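RNA-dependent RNA Polymerase (Bombyx mori cytoplasmic polyhedrosis virus, PDB 6TZ0) catalyses RNA-templated RNA synthesis, transcribing the viral double-stranded genome into plus strands and probably also making the complementary minus strands after core assembly. Local coordinates at residues 17-22 with 855-860; 449-454 with 978-983; 203-208 with 240-245; 504-509 with 569-574; 533-538 with 672-677. All coordinates share one frame; numbering follows the deposited sequence.

Contact 1 of 5, residues 17-22 with 855-860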
# COMPACT_ATOMS: atom_id res chain seq x y z
N LYS A 17 -34.44 25.14 19.49
CA LYS A 17 -34.34 24.60 20.84
C LYS A 17 -35.35 23.48 20.96
O LYS A 17 -36.31 23.39 20.19
CB LYS A 17 -34.64 25.67 21.90
CG LYS A 17 -33.64 26.79 21.97
CD LYS A 17 -34.03 27.77 23.03
CE LYS A 17 -33.04 28.91 23.12
NZ LYS A 17 -33.43 29.87 24.18
N PHE A 18 -35.13 22.61 21.93
CA PHE A 18 -36.04 21.49 22.18
C PHE A 18 -36.80 21.74 23.47
O PHE A 18 -36.25 21.59 24.56
CB PHE A 18 -35.31 20.16 22.22
CG PHE A 18 -34.76 19.73 20.90
CD1 PHE A 18 -35.60 19.58 19.81
CD2 PHE A 18 -33.44 19.36 20.77
CE1 PHE A 18 -35.11 19.16 18.60
CE2 PHE A 18 -32.94 18.93 19.56
CZ PHE A 18 -33.78 18.83 18.47
N THR A 19 -38.07 22.09 23.34
CA THR A 19 -39.02 22.07 24.43
C THR A 19 -39.65 20.68 24.48
O THR A 19 -39.16 19.73 23.85
CB THR A 19 -40.06 23.17 24.25
OG1 THR A 19 -40.84 22.90 23.08
CG2 THR A 19 -39.36 24.51 24.07
N ARG A 20 -40.73 20.53 25.24
CA ARG A 20 -41.45 19.26 25.21
C ARG A 20 -42.49 19.20 24.11
O ARG A 20 -42.92 18.11 23.73
CB ARG A 20 -42.09 18.98 26.56
CG ARG A 20 -41.09 18.75 27.67
CD ARG A 20 -41.73 18.19 28.92
NE ARG A 20 -42.74 19.08 29.49
CZ ARG A 20 -42.48 20.04 30.37
NH1 ARG A 20 -41.24 20.26 30.78
NH2 ARG A 20 -43.47 20.79 30.84
N GLU A 21 -42.90 20.35 23.58
CA GLU A 21 -43.82 20.40 22.45
C GLU A 21 -43.10 20.42 21.11
O GLU A 21 -43.76 20.27 20.07
CB GLU A 21 -44.73 21.63 22.54
CG GLU A 21 -45.74 21.60 23.67
CD GLU A 21 -45.19 22.12 24.98
OE1 GLU A 21 -44.02 22.57 25.01
OE2 GLU A 21 -45.93 22.09 25.99
N SER A 22 -41.79 20.62 21.10
CA SER A 22 -41.02 20.69 19.86
C SER A 22 -40.18 19.45 19.61
O SER A 22 -39.93 19.11 18.45
CB SER A 22 -40.11 21.92 19.87
OG SER A 22 -39.16 21.85 20.92
N GLY A 855 -38.21 26.83 32.69
CA GLY A 855 -38.19 27.66 31.51
C GLY A 855 -36.80 28.00 31.03
O GLY A 855 -36.66 28.56 29.93
N THR A 856 -35.77 27.69 31.81
CA THR A 856 -34.41 27.86 31.35
C THR A 856 -34.02 26.72 30.42
O THR A 856 -34.67 25.67 30.37
CB THR A 856 -33.44 27.92 32.53
OG1 THR A 856 -33.53 26.71 33.29
CG2 THR A 856 -33.77 29.10 33.42
N PHE A 857 -32.95 26.95 29.67
CA PHE A 857 -32.50 26.01 28.66
C PHE A 857 -31.08 25.57 28.96
O PHE A 857 -30.28 26.33 29.53
CB PHE A 857 -32.57 26.65 27.27
CG PHE A 857 -33.96 26.82 26.76
CD1 PHE A 857 -34.58 25.80 26.05
CD2 PHE A 857 -34.68 27.97 27.04
CE1 PHE A 857 -35.87 25.95 25.60
CE2 PHE A 857 -35.97 28.12 26.59
CZ PHE A 857 -36.56 27.11 25.87
N THR A 858 -30.76 24.34 28.57
CA THR A 858 -29.38 23.90 28.57
C THR A 858 -28.63 24.56 27.41
O THR A 858 -29.20 25.28 26.59
CB THR A 858 -29.29 22.38 28.48
OG1 THR A 858 -29.84 21.95 27.23
CG2 THR A 858 -30.06 21.73 29.61
N GLU A 859 -27.33 24.31 27.34
CA GLU A 859 -26.49 25.01 26.39
C GLU A 859 -26.48 24.32 25.03
O GLU A 859 -26.46 23.09 24.94
CB GLU A 859 -25.08 25.13 26.95
CG GLU A 859 -25.01 26.14 28.08
CD GLU A 859 -23.69 26.13 28.80
OE1 GLU A 859 -22.91 25.17 28.60
OE2 GLU A 859 -23.43 27.08 29.57
N ASP A 860 -26.52 25.13 23.97
CA ASP A 860 -26.38 24.65 22.60
C ASP A 860 -24.95 24.17 22.43
O ASP A 860 -24.03 24.97 22.29
CB ASP A 860 -26.71 25.77 21.62
CG ASP A 860 -26.87 25.27 20.19
OD1 ASP A 860 -26.74 24.06 19.93
OD2 ASP A 860 -27.13 26.12 19.31
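K17 and T19, whose side chains both touch F857, are tied together through S22: its OG accepts from T19 N at 2.7 Å and makes a weaker bond to K17 O. T19 is the N-cap of helix 20-35 and forms a capping box with S22, in which the bond from T19 N to S22 OG is the reciprocal half; separately, T19 OG1 receives a weak capping bond from E21 N. From this braced turn the side chain of K17 crosses F857 at about a right angle. With CG beside the backbone N (chi1 -66°) and the chain extended beyond it, CD lies 3.6 Å from the centroid of the F857 ring and 11° off its normal, a CH-pi contact. NZ follows over the same face, 4.0 Å from the F857 centroid and 27° off the normal, which qualifies as cation-pi. T19 CG2 meets the ring at its edge instead, 4.1 Å from F857 CE1. Backbone bonds from F18 to P849 and E851, and from T858 to F850, bring both segments to the same loop. Because K17 and F857 are each partly exposed, the lysine charge probably keeps some hydration while the aromatic face stabilises it, and its methylene chain supplies the apolar half of the contact.

Contact 2 of 5, residues 449-454 with 978-983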
# COMPACT_ATOMS: atom_id res chain seq x y z
N ARG A 449 -1.64 -12.79 5.94
CA ARG A 449 -0.26 -13.16 5.66
C ARG A 449 0.36 -13.95 6.80
O ARG A 449 1.29 -14.73 6.57
CB ARG A 449 0.57 -11.91 5.37
CG ARG A 449 0.19 -11.24 4.08
CD ARG A 449 1.12 -10.10 3.76
NE ARG A 449 0.75 -9.48 2.50
CZ ARG A 449 1.19 -9.89 1.31
NH1 ARG A 449 2.00 -10.92 1.22
NH2 ARG A 449 0.81 -9.26 0.21
N ILE A 450 -0.16 -13.81 8.01
CA ILE A 450 0.47 -14.48 9.14
C ILE A 450 0.04 -15.95 9.22
O ILE A 450 0.84 -16.81 9.61
CB ILE A 450 0.21 -13.69 10.43
CG1 ILE A 450 1.16 -14.14 11.54
CG2 ILE A 450 -1.24 -13.77 10.88
CD1 ILE A 450 2.61 -13.81 11.25
N VAL A 451 -1.17 -16.29 8.77
CA VAL A 451 -1.55 -17.70 8.70
C VAL A 451 -0.86 -18.37 7.52
O VAL A 451 -0.42 -19.52 7.61
CB VAL A 451 -3.09 -17.83 8.63
CG1 VAL A 451 -3.53 -19.25 8.35
CG2 VAL A 451 -3.68 -17.40 9.95
N MET A 452 -0.70 -17.64 6.42
CA MET A 452 0.09 -18.10 5.28
C MET A 452 1.54 -18.36 5.66
O MET A 452 2.16 -19.32 5.19
CB MET A 452 -0.02 -17.07 4.16
CG MET A 452 0.84 -17.26 2.92
SD MET A 452 0.53 -18.63 1.81
CE MET A 452 2.06 -18.63 0.88
N GLN A 453 2.09 -17.52 6.54
CA GLN A 453 3.46 -17.73 7.00
C GLN A 453 3.54 -18.88 8.00
O GLN A 453 4.54 -19.60 8.03
CB GLN A 453 4.00 -16.43 7.59
CG GLN A 453 5.43 -16.49 8.07
CD GLN A 453 6.41 -16.78 6.96
OE1 GLN A 453 6.33 -16.21 5.88
NE2 GLN A 453 7.33 -17.69 7.22
N ALA A 454 2.50 -19.06 8.81
CA ALA A 454 2.48 -20.17 9.75
C ALA A 454 2.30 -21.52 9.06
O ALA A 454 2.71 -22.55 9.59
CB ALA A 454 1.39 -19.96 10.79
N GLN A 978 -6.30 -18.13 15.04
CA GLN A 978 -7.64 -18.67 15.24
C GLN A 978 -8.71 -17.76 14.66
O GLN A 978 -9.74 -18.25 14.18
CB GLN A 978 -7.89 -18.90 16.73
CG GLN A 978 -9.10 -19.77 17.06
CD GLN A 978 -10.38 -18.98 17.21
OE1 GLN A 978 -10.37 -17.82 17.61
NE2 GLN A 978 -11.50 -19.61 16.88
N LYS A 979 -8.50 -16.44 14.69
CA LYS A 979 -9.46 -15.54 14.07
C LYS A 979 -9.42 -15.65 12.55
O LYS A 979 -10.46 -15.81 11.91
CB LYS A 979 -9.20 -14.09 14.48
CG LYS A 979 -9.40 -13.80 15.95
CD LYS A 979 -10.82 -14.02 16.40
CE LYS A 979 -10.97 -13.64 17.86
NZ LYS A 979 -10.21 -14.58 18.74
N SER A 980 -8.23 -15.58 11.96
CA SER A 980 -8.18 -15.38 10.52
C SER A 980 -8.03 -16.67 9.71
O SER A 980 -7.61 -16.59 8.55
CB SER A 980 -7.04 -14.41 10.18
OG SER A 980 -5.79 -14.95 10.56
N ALA A 981 -8.38 -17.83 10.24
CA ALA A 981 -8.28 -19.07 9.48
C ALA A 981 -9.62 -19.80 9.43
O ALA A 981 -10.43 -19.73 10.36
CB ALA A 981 -7.22 -20.00 10.07
N MET A 982 -9.83 -20.51 8.32
CA MET A 982 -11.06 -21.26 8.08
C MET A 982 -10.71 -22.65 7.56
O MET A 982 -9.67 -22.85 6.94
CB MET A 982 -11.95 -20.58 7.05
CG MET A 982 -12.52 -19.26 7.49
SD MET A 982 -13.42 -18.55 6.11
CE MET A 982 -12.02 -18.13 5.09
N ALA A 983 -11.61 -23.60 7.80
CA ALA A 983 -11.46 -24.94 7.24
C ALA A 983 -12.23 -25.13 5.95
O ALA A 983 -12.19 -26.22 5.37
CB ALA A 983 -11.90 -25.99 8.26
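V451 gives the largest share of this small interface, and its two methyls divide the work. CG1, anti to the backbone N (chi1 172°), touches A981 CB at 4.1 Å, an apolar methyl-to-methyl contact. CG2, beside the backbone N, meets S980 OG at 3.3 Å, a carbon-to-oxygen contact. The backbones come closest at the same place, with V451 CA 6.9 Å from A981 CA, and the CB atoms of V451, S980 and A981 are all directed at the opposing segment.

S980 is where the chain leaves helix 973-979. Its hydroxyl turns back to bond K976 O and also bonds S448 OG, just ahead of segment 449-454, so the polar atom lying against the valine methyl has its partners on other residues. A981 presents nothing but its methyl.

The crossing joins the central polymerase range to the C-terminal range of the family, far from the annotated nucleotide and metal sites. Helix 449-455 is packed on its other flanks by helices 413-422, 494-499 and 927-937. The chain leaving helix 973-979 is held beside strand 442-446 by the backbone pairing of M982 with W445 and by a bond from S446 OG to S980 O.

Contact 3 of 5, residues 203-208 with 240-245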
# COMPACT_ATOMS: atom_id res chain seq x y z
N LEU A 203 -27.97 9.07 -14.11
CA LEU A 203 -28.89 9.76 -13.23
C LEU A 203 -28.90 9.30 -11.76
O LEU A 203 -29.18 10.15 -10.90
CB LEU A 203 -30.29 9.68 -13.87
CG LEU A 203 -31.46 10.59 -13.52
CD1 LEU A 203 -32.26 10.09 -12.35
CD2 LEU A 203 -30.97 12.00 -13.27
N PRO A 204 -28.62 8.04 -11.39
CA PRO A 204 -28.51 7.75 -9.94
C PRO A 204 -27.31 8.34 -9.22
O PRO A 204 -27.24 8.23 -7.99
CB PRO A 204 -28.50 6.22 -9.89
CG PRO A 204 -29.24 5.82 -11.05
CD PRO A 204 -28.88 6.78 -12.12
N THR A 205 -26.34 8.94 -9.92
CA THR A 205 -25.25 9.60 -9.21
C THR A 205 -25.63 11.02 -8.82
O THR A 205 -24.99 11.63 -7.95
CB THR A 205 -23.99 9.60 -10.06
OG1 THR A 205 -24.24 10.31 -11.28
CG2 THR A 205 -23.56 8.19 -10.38
N PHE A 206 -26.67 11.56 -9.43
CA PHE A 206 -27.03 12.94 -9.15
C PHE A 206 -27.80 13.10 -7.85
O PHE A 206 -27.90 14.22 -7.35
CB PHE A 206 -27.82 13.53 -10.30
CG PHE A 206 -26.96 13.85 -11.44
CD1 PHE A 206 -26.20 15.01 -11.43
CD2 PHE A 206 -26.85 12.99 -12.50
CE1 PHE A 206 -25.37 15.30 -12.46
CE2 PHE A 206 -26.02 13.28 -13.54
CZ PHE A 206 -25.28 14.44 -13.51
N VAL A 207 -28.29 12.01 -7.28
CA VAL A 207 -28.77 12.06 -5.90
C VAL A 207 -27.63 12.40 -4.97
O VAL A 207 -27.74 13.28 -4.11
CB VAL A 207 -29.44 10.72 -5.53
CG1 VAL A 207 -29.94 10.75 -4.10
CG2 VAL A 207 -30.56 10.42 -6.49
N TYR A 208 -26.47 11.76 -5.18
CA TYR A 208 -25.30 12.05 -4.37
C TYR A 208 -24.72 13.42 -4.69
O TYR A 208 -24.19 14.09 -3.80
CB TYR A 208 -24.24 10.97 -4.59
CG TYR A 208 -24.70 9.56 -4.31
CD1 TYR A 208 -25.04 9.17 -3.03
CD2 TYR A 208 -24.73 8.60 -5.32
CE1 TYR A 208 -25.45 7.88 -2.76
CE2 TYR A 208 -25.13 7.31 -5.06
CZ TYR A 208 -25.49 6.95 -3.78
OH TYR A 208 -25.88 5.67 -3.50
N ASP A 240 -22.12 14.60 -22.00
CA ASP A 240 -21.56 13.47 -22.76
C ASP A 240 -21.08 12.35 -21.85
O ASP A 240 -21.56 11.22 -21.96
CB ASP A 240 -20.42 13.96 -23.66
CG ASP A 240 -19.95 12.93 -24.67
OD1 ASP A 240 -20.54 11.83 -24.77
OD2 ASP A 240 -18.96 13.21 -25.37
N SER A 241 -20.14 12.63 -20.96
CA SER A 241 -19.62 11.64 -20.04
C SER A 241 -19.17 12.40 -18.80
O SER A 241 -18.29 13.25 -18.89
CB SER A 241 -18.46 10.85 -20.64
OG SER A 241 -17.96 9.91 -19.71
N TYR A 242 -19.79 12.08 -17.67
CA TYR A 242 -19.71 12.96 -16.50
C TYR A 242 -18.34 12.89 -15.84
O TYR A 242 -17.72 13.93 -15.59
CB TYR A 242 -20.83 12.58 -15.54
CG TYR A 242 -20.91 13.36 -14.26
CD1 TYR A 242 -21.07 14.74 -14.27
CD2 TYR A 242 -20.95 12.71 -13.04
CE1 TYR A 242 -21.17 15.45 -13.10
CE2 TYR A 242 -21.06 13.41 -11.87
CZ TYR A 242 -21.18 14.78 -11.90
OH TYR A 242 -21.29 15.48 -10.73
N ILE A 243 -17.82 11.68 -15.62
CA ILE A 243 -16.57 11.52 -14.90
C ILE A 243 -15.39 11.95 -15.77
O ILE A 243 -14.44 12.57 -15.27
CB ILE A 243 -16.42 10.07 -14.42
CG1 ILE A 243 -17.65 9.65 -13.61
CG2 ILE A 243 -15.20 9.90 -13.59
CD1 ILE A 243 -17.86 10.46 -12.36
N ASP A 244 -15.45 11.67 -17.07
CA ASP A 244 -14.37 12.06 -17.98
C ASP A 244 -14.26 13.57 -18.10
O ASP A 244 -13.15 14.12 -18.08
CB ASP A 244 -14.60 11.44 -19.35
CG ASP A 244 -14.38 9.95 -19.36
OD1 ASP A 244 -13.54 9.47 -18.59
OD2 ASP A 244 -15.05 9.26 -20.14
N GLU A 245 -15.39 14.26 -18.20
CA GLU A 245 -15.35 15.71 -18.30
C GLU A 245 -14.98 16.35 -16.97
O GLU A 245 -14.34 17.40 -16.96
CB GLU A 245 -16.68 16.25 -18.81
CG GLU A 245 -16.91 15.95 -20.27
CD GLU A 245 -15.93 16.69 -21.17
OE1 GLU A 245 -15.56 17.83 -20.83
OE2 GLU A 245 -15.53 16.12 -22.20
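An aromatic contact between F206 and Y242 joins segment 203-208, leading into helix 206-218, to the start of helix 242-248 in the N-terminal region of the polymerase. The ring centroids of F206 and Y242 are 5.1 Å apart with their planes at 44°, an oblique pair that fits neither a stack nor an edge-to-face meeting. What defines it is position: F206 CZ stands 4.2 Å above the plane of the Y242 ring, over its centre. The phenol is sent across by a chi1 of 179°, whereas the phenylalanine reaches it only with the far end of its ring. T205 adds a looser touch, its OG1 lying 4.4 Å from Y242 CD2; that hydroxyl bonds I202 O, and Y242 OH bonds D341, so both polar groups are engaged outside the pair.

At the start of the second helix S241 holds the N-cap position without a side-chain capping bond. Its OG instead reaches D244 OD2 at 3.0 Å, from above the carboxylate plane. Helix 224-237 packs against the same pair, with L235 against F206 and F234 and C237 against Y242. The consecutive helices 206-218, 224-237 and 242-248 thus pack round F206 and Y242 in a mixed aromatic and aliphatic core.

Contact 4 of 5, residues 504-509 with 569-574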
# COMPACT_ATOMS: atom_id res chain seq x y z
N TYR A 504 13.77 -2.26 1.67
CA TYR A 504 12.97 -1.41 2.54
C TYR A 504 13.67 -1.12 3.86
O TYR A 504 13.67 0.02 4.34
CB TYR A 504 11.61 -2.06 2.80
CG TYR A 504 10.82 -1.41 3.90
CD1 TYR A 504 10.27 -0.15 3.74
CD2 TYR A 504 10.64 -2.05 5.12
CE1 TYR A 504 9.56 0.45 4.75
CE2 TYR A 504 9.94 -1.46 6.14
CZ TYR A 504 9.40 -0.21 5.95
OH TYR A 504 8.69 0.38 6.96
N THR A 505 14.28 -2.14 4.46
CA THR A 505 14.95 -1.98 5.74
C THR A 505 16.17 -1.08 5.62
O THR A 505 16.45 -0.27 6.51
CB THR A 505 15.32 -3.36 6.28
OG1 THR A 505 14.14 -4.15 6.40
CG2 THR A 505 15.99 -3.26 7.64
N ILE A 506 16.88 -1.17 4.49
CA ILE A 506 18.04 -0.31 4.28
C ILE A 506 17.61 1.13 4.03
O ILE A 506 18.11 2.05 4.68
CB ILE A 506 18.90 -0.86 3.13
CG1 ILE A 506 19.59 -2.15 3.57
CG2 ILE A 506 19.89 0.18 2.65
CD1 ILE A 506 20.29 -2.87 2.46
N GLY A 507 16.68 1.35 3.10
CA GLY A 507 16.25 2.71 2.81
C GLY A 507 15.44 3.37 3.90
O GLY A 507 15.29 4.60 3.88
N LYS A 508 14.90 2.60 4.85
CA LYS A 508 14.16 3.16 5.96
C LYS A 508 15.07 3.86 6.96
O LYS A 508 14.61 4.74 7.69
CB LYS A 508 13.38 2.01 6.62
CG LYS A 508 12.44 2.35 7.75
CD LYS A 508 11.82 1.08 8.28
CE LYS A 508 10.84 1.37 9.39
NZ LYS A 508 11.53 1.89 10.60
N GLN A 509 16.35 3.51 6.99
CA GLN A 509 17.25 4.04 8.01
C GLN A 509 17.67 5.48 7.73
O GLN A 509 18.14 6.15 8.65
CB GLN A 509 18.49 3.17 8.13
CG GLN A 509 18.19 1.73 8.46
CD GLN A 509 17.49 1.55 9.78
OE1 GLN A 509 17.77 2.24 10.76
NE2 GLN A 509 16.55 0.61 9.82
N ASP A 569 25.48 -0.63 -2.20
CA ASP A 569 26.57 -0.04 -1.42
C ASP A 569 26.41 -0.34 0.07
O ASP A 569 27.36 -0.80 0.72
CB ASP A 569 26.61 1.47 -1.62
CG ASP A 569 27.14 1.86 -2.98
OD1 ASP A 569 27.93 1.10 -3.55
OD2 ASP A 569 26.77 2.95 -3.46
N VAL A 570 25.21 -0.11 0.60
CA VAL A 570 24.98 -0.38 2.02
C VAL A 570 25.07 -1.88 2.30
O VAL A 570 25.61 -2.30 3.33
CB VAL A 570 23.62 0.19 2.46
CG1 VAL A 570 23.38 -0.07 3.92
CG2 VAL A 570 23.56 1.66 2.18
N ALA A 571 24.60 -2.71 1.37
CA ALA A 571 24.64 -4.15 1.56
C ALA A 571 26.06 -4.70 1.50
O ALA A 571 26.37 -5.67 2.19
CB ALA A 571 23.77 -4.84 0.52
N SER A 572 26.92 -4.09 0.69
CA SER A 572 28.31 -4.53 0.66
C SER A 572 29.05 -4.09 1.92
O SER A 572 29.91 -4.83 2.42
CB SER A 572 29.01 -3.98 -0.58
OG SER A 572 29.18 -2.59 -0.47
N LYS A 573 28.73 -2.91 2.45
CA LYS A 573 29.46 -2.44 3.63
C LYS A 573 29.07 -3.16 4.92
O LYS A 573 29.85 -3.14 5.87
CB LYS A 573 29.28 -0.94 3.82
CG LYS A 573 30.09 -0.09 2.87
CD LYS A 573 29.84 1.38 3.11
CE LYS A 573 30.80 2.25 2.31
NZ LYS A 573 30.61 2.13 0.84
N CYS A 574 27.90 -3.79 4.99
CA CYS A 574 27.43 -4.30 6.27
C CYS A 574 27.98 -5.70 6.54
O CYS A 574 28.75 -6.26 5.77
CB CYS A 574 25.90 -4.28 6.32
SG CYS A 574 25.08 -5.38 5.17
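Helix-helix packing within the catalytic polymerase region brings I506 of helix 501-508 against V570 and A571, near the C-terminal end of helix 557-573. The latter helix comes after strand 541-548, which carries the metal-binding D547, but the contact itself is remote from that site. I506 and V570 reach toward each other tip to tip. The isoleucine branch that touches is CG2, anti to the backbone N because chi1 is -70°. It lies 3.7 Å from both V570 CG1 and V570 CB and 4.0 Å from V570 CG2, so a single methyl faces the whole isopropyl group. The longer branch, extended through chi2, carries I506 CD1 to the neighbouring residue, 4.4 Å from A571 CB. The separation of 7.3 Å between I506 CA and V570 CA shows how closely the two backbones approach here.

Polar groups near the interface are served within their own segments. D569 O receives two donors from the same face of its plane, S572 OG at 2.8 Å and K573 N at 3.1 Å, while Q509 NE2 makes a weak bond back to T505 O. The interface proper is apolar, since the pairs across it, I506 with V570 and with A571, are all carbon to carbon, and all three touching residues are buried.

Two further helices complete the surroundings. I404 of helix 401-409 is touched by both V570 and Q509, bridging the two segments, and helix 604-614 sets C609 against I506 and W606 against A571. The contact thus belongs to a four-helix cluster.

Contact 5 of 5, residues 533-538 with 672-677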
# COMPACT_ATOMS: atom_id res chain seq x y z
N LEU A 533 3.59 27.17 7.69
CA LEU A 533 3.16 28.38 8.38
C LEU A 533 4.34 29.27 8.74
O LEU A 533 4.21 30.50 8.70
CB LEU A 533 2.36 27.98 9.61
CG LEU A 533 0.83 27.93 9.58
CD1 LEU A 533 0.27 27.18 8.42
CD2 LEU A 533 0.44 27.19 10.83
N TYR A 534 5.49 28.69 9.07
CA TYR A 534 6.68 29.50 9.32
C TYR A 534 7.25 30.07 8.02
O TYR A 534 7.47 31.27 7.91
CB TYR A 534 7.74 28.70 10.06
CG TYR A 534 9.00 29.48 10.28
CD1 TYR A 534 9.04 30.54 11.17
CD2 TYR A 534 10.16 29.17 9.58
CE1 TYR A 534 10.18 31.26 11.36
CE2 TYR A 534 11.31 29.90 9.77
CZ TYR A 534 11.31 30.94 10.66
OH TYR A 534 12.45 31.67 10.87
N TRP A 535 7.49 29.21 7.03
CA TRP A 535 8.17 29.67 5.82
C TRP A 535 7.28 30.46 4.88
O TRP A 535 7.79 30.96 3.87
CB TRP A 535 8.77 28.50 5.05
CG TRP A 535 9.99 27.94 5.66
CD1 TRP A 535 10.11 26.78 6.35
CD2 TRP A 535 11.29 28.54 5.67
NE1 TRP A 535 11.40 26.60 6.77
CE2 TRP A 535 12.15 27.68 6.37
CE3 TRP A 535 11.80 29.73 5.15
CZ2 TRP A 535 13.49 27.96 6.56
CZ3 TRP A 535 13.13 30.01 5.34
CH2 TRP A 535 13.96 29.13 6.04
N THR A 536 5.99 30.59 5.15
CA THR A 536 5.18 31.45 4.31
C THR A 536 4.98 32.82 4.95
O THR A 536 4.53 33.75 4.27
CB THR A 536 3.83 30.76 4.03
OG1 THR A 536 4.06 29.36 3.86
CG2 THR A 536 3.30 31.21 2.70
N SER A 537 5.36 32.97 6.22
CA SER A 537 5.45 34.27 6.88
C SER A 537 6.76 34.98 6.59
O SER A 537 7.00 36.06 7.15
CB SER A 537 5.30 34.10 8.39
OG SER A 537 4.01 33.65 8.74
N GLN A 538 7.62 34.41 5.76
CA GLN A 538 8.93 34.98 5.48
C GLN A 538 8.87 35.82 4.21
O GLN A 538 7.93 35.76 3.43
CB GLN A 538 9.96 33.87 5.33
CG GLN A 538 10.07 32.98 6.55
CD GLN A 538 10.51 33.73 7.77
OE1 GLN A 538 11.39 34.58 7.70
NE2 GLN A 538 9.88 33.45 8.89
N LEU A 672 18.40 27.03 -1.45
CA LEU A 672 17.41 26.07 -0.96
C LEU A 672 17.47 26.01 0.56
O LEU A 672 18.53 25.76 1.14
CB LEU A 672 17.69 24.70 -1.57
CG LEU A 672 16.71 23.53 -1.47
CD1 LEU A 672 16.84 22.70 -2.71
CD2 LEU A 672 16.99 22.66 -0.27
N THR A 673 16.32 26.22 1.20
CA THR A 673 16.26 26.19 2.66
C THR A 673 15.86 24.81 3.19
O THR A 673 16.63 24.18 3.91
CB THR A 673 15.28 27.25 3.15
OG1 THR A 673 13.98 26.94 2.64
CG2 THR A 673 15.68 28.60 2.64
N THR A 674 14.66 24.35 2.85
CA THR A 674 14.19 23.03 3.24
C THR A 674 13.48 22.38 2.07
O THR A 674 12.98 23.04 1.16
CB THR A 674 13.20 23.07 4.44
OG1 THR A 674 12.08 23.90 4.13
CG2 THR A 674 13.86 23.55 5.73
N ILE A 675 13.47 21.04 2.09
CA ILE A 675 12.59 20.25 1.24
C ILE A 675 11.89 19.23 2.12
O ILE A 675 12.43 18.78 3.12
CB ILE A 675 13.32 19.56 0.06
CG1 ILE A 675 14.42 18.63 0.55
CG2 ILE A 675 13.88 20.56 -0.92
CD1 ILE A 675 14.94 17.70 -0.51
N LYS A 676 10.65 18.90 1.75
CA LYS A 676 9.89 17.84 2.41
C LYS A 676 9.31 16.91 1.35
O LYS A 676 8.70 17.38 0.39
CB LYS A 676 8.78 18.40 3.29
CG LYS A 676 9.28 19.13 4.51
CD LYS A 676 9.94 18.16 5.46
CE LYS A 676 10.42 18.85 6.72
NZ LYS A 676 11.11 17.92 7.64
N ILE A 677 9.54 15.61 1.51
CA ILE A 677 9.17 14.61 0.52
C ILE A 677 8.47 13.45 1.21
O ILE A 677 8.90 13.01 2.28
CB ILE A 677 10.42 14.12 -0.27
CG1 ILE A 677 11.01 15.25 -1.09
CG2 ILE A 677 10.09 12.99 -1.22
CD1 ILE A 677 12.35 14.95 -1.64
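W535 rests its indole on T673 and T674 of the palm sheet of the polymerase. Strand 672-677 is an outer strand of that four-stranded antiparallel sheet and pairs with strand 682-687; the turn between them holds the metal-binding D680 and D681, as in the motif C hairpin of RNA-dependent RNA polymerases.

W535, on helix 530-535, has CG beside its backbone N (chi1 -75°), which swings the indole out to the strand. T673 comes from the opposite direction and covers one face: its CB lies 4.1 Å from the centroid of the six-membered ring of W535 and 27° off the normal, a CH-pi contact in which W535 CH2 is the nearest carbon, 3.7 Å from T673 CB. Both branches of the threonine lean on the same rim, CG2 3.8 Å from W535 CH2, while OG1, set between the backbone N and carbonyl carbon, bonds I685 O. T674 crosses the five-membered end, with its OG1 3.8 Å from W535 NE1, an approach oblique to the ring.

On the reverse face of the indole stands Y534 CD2, so the indole lies between Y534 on one face and T673 on the other. The tyrosine is itself topped by Q538 NE2, which makes a weak bond to Y534 O. I685 and Q687 of the adjacent strand also touch W535. The following backbone is fastened by S537 OG, which bonds L533 O at 3.2 Å with a C=O...O angle of 176°.

Overall arrangement
Contacts 2, 3 and 4 are buried, contact 1 only partly so, and contact 5 lies at the surface. The chemistry differs too: contact 4 is methyl packing alone, contact 2 adds a serine hydroxyl and contact 3 an oblique aromatic pair, whereas contacts 1 and 5 each set aliphatic carbon on an aromatic face, with an ammonium joining only in contact 1. Contacts 4 and 5 share the catalytic range, their nearest atoms about 11 Å apart, and their segments alternate along the chain. Contact 2 ties that central range to the C-terminal one, contact 3 stays within the N-terminal range, and contacts 1 and 4 lie on opposite sides of the chain's centre, about 65 Å between centres.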